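Local coordinates for GTPase-activating protein skywalker (Drosophila melanogaster, PDB 6R82) that acts as a GTPase-activating protein for Rab35, restraining endosomal sorting of synaptic vesicle proteins, and is represented here by its TLDc domain, at residues G70-S75 with E97-S102; Q90-T95 with S125-A130. All coordinates share one frame; numbering follows the deposited sequence.

Contact 1: residues G70-S75 with E97-S102; sequences GAYCSS and ETFLFS
Phe101 lays one face of its ring along the backbone of Gly70, whose CA stands 3.9 Å from the ring centroid in a CH-pi contact. With no side chain, Gly70 lets the ring lie directly on its backbone. Phe101 holds CG between its backbone N and carbonyl carbon (chi1 67°), a torsion that swings the ring across to the neighbouring strand. Phe99 adopts the same torsion and receives Tyr72 CB over one face, 3.6 Å from its centroid. The Tyr72 and Phe99 rings are near parallel, with planes at 19°, but slid apart and barely overlapping. The Tyr72 ring carries on past Phe99, bringing CD2 within 3.3 Å of Glu97 O at its edge. At its tip, a water joins Tyr72 OH to Glu97 OE1, while Glu97 OE2 forms a salt bridge with Arg25. On the other face of the sheet Ala71 and Leu100 meet Ile138. Beyond the last pair, Thr98 OG1 accepts the Ser74 N-H at 3.2 Å, a small polar group closing the strand ends. Gly70 with Phe101 and Tyr72 with Phe99 are hydrogen-bonded pairs flanking the non-hydrogen-bonded pair Ala71 with Leu100, the regular ladder of neighbouring antiparallel strands in the TLDc sheet.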
loop_
_atom_site.group_PDB
_atom_site.type_symbol
_atom_site.label_atom_id
_atom_site.label_comp_id
_atom_site.label_asym_id
_atom_site.label_seq_id
_atom_site.Cartn_x
_atom_site.Cartn_y
_atom_site.Cartn_z
ATOM N N GLY A 70 3.850 -3.347 3.732
ATOM C CA GLY A 70 3.039 -2.334 3.084
ATOM C C GLY A 70 3.235 -2.337 1.584
ATOM O O GLY A 70 3.626 -3.348 0.995
ATOM N N ALA A 71 2.933 -1.192 0.969
ATOM C CA ALA A 71 3.031 -1.099 -0.481
ATOM C C ALA A 71 3.228 0.342 -0.927
ATOM O O ALA A 71 2.658 1.269 -0.347
ATOM C CB ALA A 71 1.782 -1.664 -1.164
ATOM N N TYR A 72 4.020 0.509 -1.977
ATOM C CA TYR A 72 4.056 1.744 -2.740
ATOM C C TYR A 72 2.952 1.662 -3.792
ATOM O O TYR A 72 2.932 0.728 -4.599
ATOM C CB TYR A 72 5.439 1.926 -3.374
ATOM C CG TYR A 72 5.573 3.098 -4.316
ATOM C CD1 TYR A 72 5.781 4.383 -3.831
ATOM C CD2 TYR A 72 5.497 2.925 -5.684
ATOM C CE1 TYR A 72 5.904 5.465 -4.693
ATOM C CE2 TYR A 72 5.621 4.007 -6.559
ATOM C CZ TYR A 72 5.823 5.268 -6.046
ATOM O OH TYR A 72 5.944 6.330 -6.902
ATOM N N CYS A 73 2.028 2.623 -3.775
ATOM C CA CYS A 73 0.880 2.626 -4.677
ATOM C C CYS A 73 1.025 3.726 -5.714
ATOM O O CYS A 73 1.123 4.903 -5.364
ATOM C CB CYS A 73 -0.413 2.814 -3.891
ATOM S SG CYS A 73 -0.611 1.585 -2.567
ATOM N N SER A 74 0.972 3.349 -6.990
ATOM C CA SER A 74 1.249 4.304 -8.057
ATOM C C SER A 74 0.130 5.330 -8.273
ATOM O O SER A 74 0.410 6.428 -8.758
ATOM C CB SER A 74 1.501 3.551 -9.360
ATOM O OG SER A 74 0.361 2.764 -9.677
ATOM N N SER A 75 -1.127 5.021 -7.939
ATOM C CA SER A 75 -2.250 5.808 -8.448
ATOM C C SER A 75 -3.163 6.264 -7.319
ATOM O O SER A 75 -3.184 5.674 -6.233
ATOM C CB SER A 75 -3.063 4.997 -9.470
ATOM O OG SER A 75 -2.197 4.378 -10.393
ATOM N N GLU A 97 4.545 0.487 -11.567
ATOM C CA GLU A 97 5.445 1.035 -10.550
ATOM C C GLU A 97 5.026 0.645 -9.140
ATOM O O GLU A 97 5.836 0.752 -8.210
ATOM C CB GLU A 97 5.522 2.568 -10.671
ATOM C CG GLU A 97 6.332 3.064 -11.884
ATOM C CD GLU A 97 6.714 4.561 -11.792
ATOM O OE1 GLU A 97 5.799 5.419 -11.778
ATOM O OE2 GLU A 97 7.931 4.881 -11.738
ATOM N N THR A 98 3.781 0.196 -8.962
ATOM C CA THR A 98 3.318 -0.301 -7.670
ATOM C C THR A 98 4.168 -1.494 -7.238
ATOM O O THR A 98 4.515 -2.345 -8.055
ATOM C CB THR A 98 1.841 -0.722 -7.781
ATOM O OG1 THR A 98 1.031 0.409 -8.148
ATOM C CG2 THR A 98 1.339 -1.340 -6.487
ATOM N N PHE A 99 4.517 -1.561 -5.950
ATOM C CA PHE A 99 5.263 -2.716 -5.465
ATOM C C PHE A 99 4.926 -2.951 -4.007
ATOM O O PHE A 99 4.515 -2.030 -3.296
ATOM C CB PHE A 99 6.792 -2.566 -5.645
ATOM C CG PHE A 99 7.439 -1.461 -4.809
ATOM C CD1 PHE A 99 7.821 -1.683 -3.487
ATOM C CD2 PHE A 99 7.709 -0.220 -5.372
ATOM C CE1 PHE A 99 8.437 -0.683 -2.734
ATOM C CE2 PHE A 99 8.332 0.790 -4.631
ATOM C CZ PHE A 99 8.683 0.563 -3.306
ATOM N N LEU A 100 5.101 -4.198 -3.574
ATOM C CA LEU A 100 4.966 -4.585 -2.176
ATOM C C LEU A 100 6.326 -4.611 -1.492
ATOM O O LEU A 100 7.365 -4.806 -2.122
ATOM C CB LEU A 100 4.336 -5.969 -2.034
ATOM C CG LEU A 100 3.071 -6.327 -2.792
ATOM C CD1 LEU A 100 2.974 -7.843 -2.859
ATOM C CD2 LEU A 100 1.881 -5.722 -2.063
ATOM N N PHE A 101 6.300 -4.454 -0.177
ATOM C CA PHE A 101 7.502 -4.605 0.625
ATOM C C PHE A 101 7.115 -5.207 1.965
ATOM O O PHE A 101 5.953 -5.152 2.380
ATOM C CB PHE A 101 8.223 -3.262 0.832
ATOM C CG PHE A 101 7.452 -2.283 1.668
ATOM C CD1 PHE A 101 7.553 -2.288 3.048
ATOM C CD2 PHE A 101 6.611 -1.358 1.069
ATOM C CE1 PHE A 101 6.832 -1.390 3.823
ATOM C CE2 PHE A 101 5.892 -0.452 1.831
ATOM C CZ PHE A 101 6.002 -0.468 3.215
ATOM N N SER A 102 8.114 -5.775 2.641
ATOM C CA SER A 102 8.020 -6.116 4.052
ATOM C C SER A 102 9.288 -5.644 4.741
ATOM O O SER A 102 10.375 -5.695 4.159
ATOM C CB SER A 102 7.833 -7.631 4.280
ATOM O OG SER A 102 8.704 -8.395 3.464
HETATM O O HOH W 1 4.754 5.878 -9.213
#

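Contact 2: residues Q90-T95 with S125-A130; sequences QAYFGT and SELFMA
Tyr92 reaches between Leu127 and Ala130, and its ring is clasped from both faces. Its CB lies 4.0 Å from Leu127 CD2, and at CG the Leu127 CB becomes the nearest neighbour. CD1 comes 3.4 Å from Met129 O, while CE1 is shared between Ala130 CB and Leu127 CB. On the far side of the ring CD2 and CE2 run along the leucine methyls, CE2 meeting CD1 of Leu127. Tyr92 CZ is 4.2 Å from both Leu127 CB and Ala130 CB, and OH extends past the two residues. The centroid of the Tyr92 ring lies 3.8 Å beneath Leu127 CB, and Ala130 CB covers the opposite face nearer the rim. A branched leucine can spread over one face, whereas the small alanine lets the ring lie close to the strand.

The backbones meet in a single antiparallel bridge, Phe93 with Met129: Phe93 N donates to Met129 O at 2.8 Å, and Met129 N returns a bond to Phe93 O. In this way the long loop joining strands 68-73 and 99-104 of the TLDc domain is stitched to strand 129-131.

Met129 CB lies over one face of the Phe93 ring, and the bend at chi3 (67°) turns the methyl CE back to within 3.8 Å of Phe93 CE2. The sulfur adds an oblique Met-aromatic contact. Gly94 has backbone angles that suit glycine, and its O comes 3.6 Å from Phe128 CD2. Beyond it, Thr95 O stands 3.4 Å above the centre of the Phe128 ring, while Trp112 packs edge-to-face with this phenylalanine.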
loop_
_atom_site.group_PDB
_atom_site.type_symbol
_atom_site.label_atom_id
_atom_site.label_comp_id
_atom_site.label_asym_id
_atom_site.label_seq_id
_atom_site.Cartn_x
_atom_site.Cartn_y
_atom_site.Cartn_z
ATOM N N GLN A 90 -14.414 -0.658 -13.073
ATOM C CA GLN A 90 -13.194 -1.447 -13.141
ATOM C C GLN A 90 -12.753 -1.835 -11.739
ATOM O O GLN A 90 -12.595 -0.971 -10.871
ATOM C CB GLN A 90 -12.095 -0.657 -13.851
ATOM C CG GLN A 90 -12.356 -0.473 -15.337
ATOM C CD GLN A 90 -12.474 -1.805 -16.067
ATOM O OE1 GLN A 90 -13.580 -2.332 -16.244
ATOM N NE2 GLN A 90 -11.336 -2.364 -16.480
ATOM N N ALA A 91 -12.552 -3.132 -11.516
ATOM C CA ALA A 91 -12.100 -3.592 -10.206
ATOM C C ALA A 91 -10.687 -3.096 -9.912
ATOM O O ALA A 91 -10.471 -2.301 -8.987
ATOM C CB ALA A 91 -12.163 -5.117 -10.136
ATOM N N TYR A 92 -9.716 -3.518 -10.717
ATOM C CA TYR A 92 -8.307 -3.263 -10.447
ATOM C C TYR A 92 -7.801 -2.084 -11.272
ATOM O O TYR A 92 -8.170 -1.922 -12.439
ATOM C CB TYR A 92 -7.468 -4.508 -10.745
ATOM C CG TYR A 92 -7.453 -5.494 -9.599
ATOM C CD1 TYR A 92 -6.565 -5.331 -8.539
ATOM C CD2 TYR A 92 -8.336 -6.582 -9.560
ATOM C CE1 TYR A 92 -6.543 -6.212 -7.478
ATOM C CE2 TYR A 92 -8.316 -7.486 -8.491
ATOM C CZ TYR A 92 -7.416 -7.291 -7.457
ATOM O OH TYR A 92 -7.365 -8.150 -6.379
ATOM N N PHE A 93 -6.944 -1.266 -10.661
ATOM C CA PHE A 93 -6.357 -0.123 -11.348
ATOM C C PHE A 93 -4.912 0.044 -10.880
ATOM O O PHE A 93 -4.444 -0.670 -9.992
ATOM C CB PHE A 93 -7.187 1.150 -11.112
ATOM C CG PHE A 93 -7.241 1.589 -9.660
ATOM C CD1 PHE A 93 -8.070 0.945 -8.752
ATOM C CD2 PHE A 93 -6.454 2.645 -9.212
ATOM C CE1 PHE A 93 -8.132 1.345 -7.421
ATOM C CE2 PHE A 93 -6.498 3.049 -7.888
ATOM C CZ PHE A 93 -7.339 2.399 -6.985
ATOM N N GLY A 94 -4.194 0.976 -11.501
ATOM C CA GLY A 94 -2.815 1.277 -11.134
ATOM C C GLY A 94 -1.826 0.938 -12.240
ATOM O O GLY A 94 -2.188 0.476 -13.321
ATOM N N THR A 95 -0.550 1.205 -11.956
ATOM C CA THR A 95 0.520 0.927 -12.909
ATOM C C THR A 95 1.561 -0.004 -12.299
ATOM O O THR A 95 1.585 -0.261 -11.089
ATOM C CB THR A 95 1.233 2.205 -13.377
ATOM O OG1 THR A 95 2.176 2.604 -12.370
ATOM C CG2 THR A 95 0.253 3.322 -13.641
ATOM N N SER A 125 -1.632 -11.154 -14.123
ATOM C CA SER A 125 -0.396 -10.744 -13.474
ATOM C C SER A 125 -0.221 -9.225 -13.474
ATOM O O SER A 125 0.884 -8.737 -13.211
ATOM C CB SER A 125 0.805 -11.429 -14.132
ATOM O OG SER A 125 0.884 -11.114 -15.514
ATOM N N GLU A 126 -1.295 -8.473 -13.746
ATOM C CA GLU A 126 -1.281 -7.013 -13.845
ATOM C C GLU A 126 -2.374 -6.386 -12.987
ATOM O O GLU A 126 -3.046 -5.443 -13.414
ATOM C CB GLU A 126 -1.450 -6.561 -15.292
ATOM C CG GLU A 126 -0.269 -6.823 -16.185
ATOM C CD GLU A 126 -0.501 -6.320 -17.595
ATOM O OE1 GLU A 126 0.249 -5.424 -18.048
ATOM O OE2 GLU A 126 -1.447 -6.817 -18.247
ATOM N N LEU A 127 -2.559 -6.884 -11.766
ATOM C CA LEU A 127 -3.663 -6.491 -10.890
ATOM C C LEU A 127 -3.078 -5.824 -9.652
ATOM O O LEU A 127 -2.629 -6.506 -8.729
ATOM C CB LEU A 127 -4.514 -7.702 -10.503
ATOM C CG LEU A 127 -5.123 -8.561 -11.614
ATOM C CD1 LEU A 127 -5.949 -9.712 -11.015
ATOM C CD2 LEU A 127 -5.984 -7.707 -12.538
ATOM N N PHE A 128 -3.120 -4.491 -9.612
ATOM C CA PHE A 128 -2.341 -3.722 -8.643
ATOM C C PHE A 128 -3.158 -3.275 -7.433
ATOM O O PHE A 128 -2.836 -3.644 -6.301
ATOM C CB PHE A 128 -1.699 -2.526 -9.362
ATOM C CG PHE A 128 -0.779 -2.936 -10.473
ATOM C CD1 PHE A 128 0.329 -3.730 -10.212
ATOM C CD2 PHE A 128 -1.037 -2.567 -11.782
ATOM C CE1 PHE A 128 1.169 -4.144 -11.246
ATOM C CE2 PHE A 128 -0.196 -2.972 -12.815
ATOM C CZ PHE A 128 0.910 -3.762 -12.537
ATOM N N MET A 129 -4.200 -2.474 -7.646
ATOM C CA MET A 129 -4.969 -1.863 -6.569
ATOM C C MET A 129 -6.457 -2.054 -6.838
ATOM O O MET A 129 -6.893 -2.005 -7.988
ATOM C CB MET A 129 -4.682 -0.342 -6.440
ATOM C CG MET A 129 -3.189 0.054 -6.320
ATOM S SD MET A 129 -2.892 1.822 -6.673
ATOM C CE MET A 129 -3.736 2.584 -5.288
ATOM N N ALA A 130 -7.232 -2.240 -5.769
ATOM C CA ALA A 130 -8.692 -2.277 -5.850
ATOM C C ALA A 130 -9.264 -1.837 -4.506
ATOM O O ALA A 130 -8.653 -2.078 -3.465
ATOM C CB ALA A 130 -9.207 -3.672 -6.227
#

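The two contacts lie about 12 Å apart, centre to centre, with contact 1 nearer the centre of the folded domain and contact 2 farther out. Their segments alternate along the sequence: 70-75, 90-95, 97-102, then 125-130. Residues 90-95 therefore belong to the excursion between the paired strands of contact 1, and contact 2 ties that excursion to strand 129-131 of the same antiparallel sheet. The contacts also touch directly. Ser74 OG and Thr95 N are 2.9 Å apart, probably hydrogen-bonded, and Met129 CE packs against Cys73 CB and Ser75 O. The pairing of strands 68-73 and 99-104 and the fastening of their connecting loop thus share direct contacts within one TLDc domain.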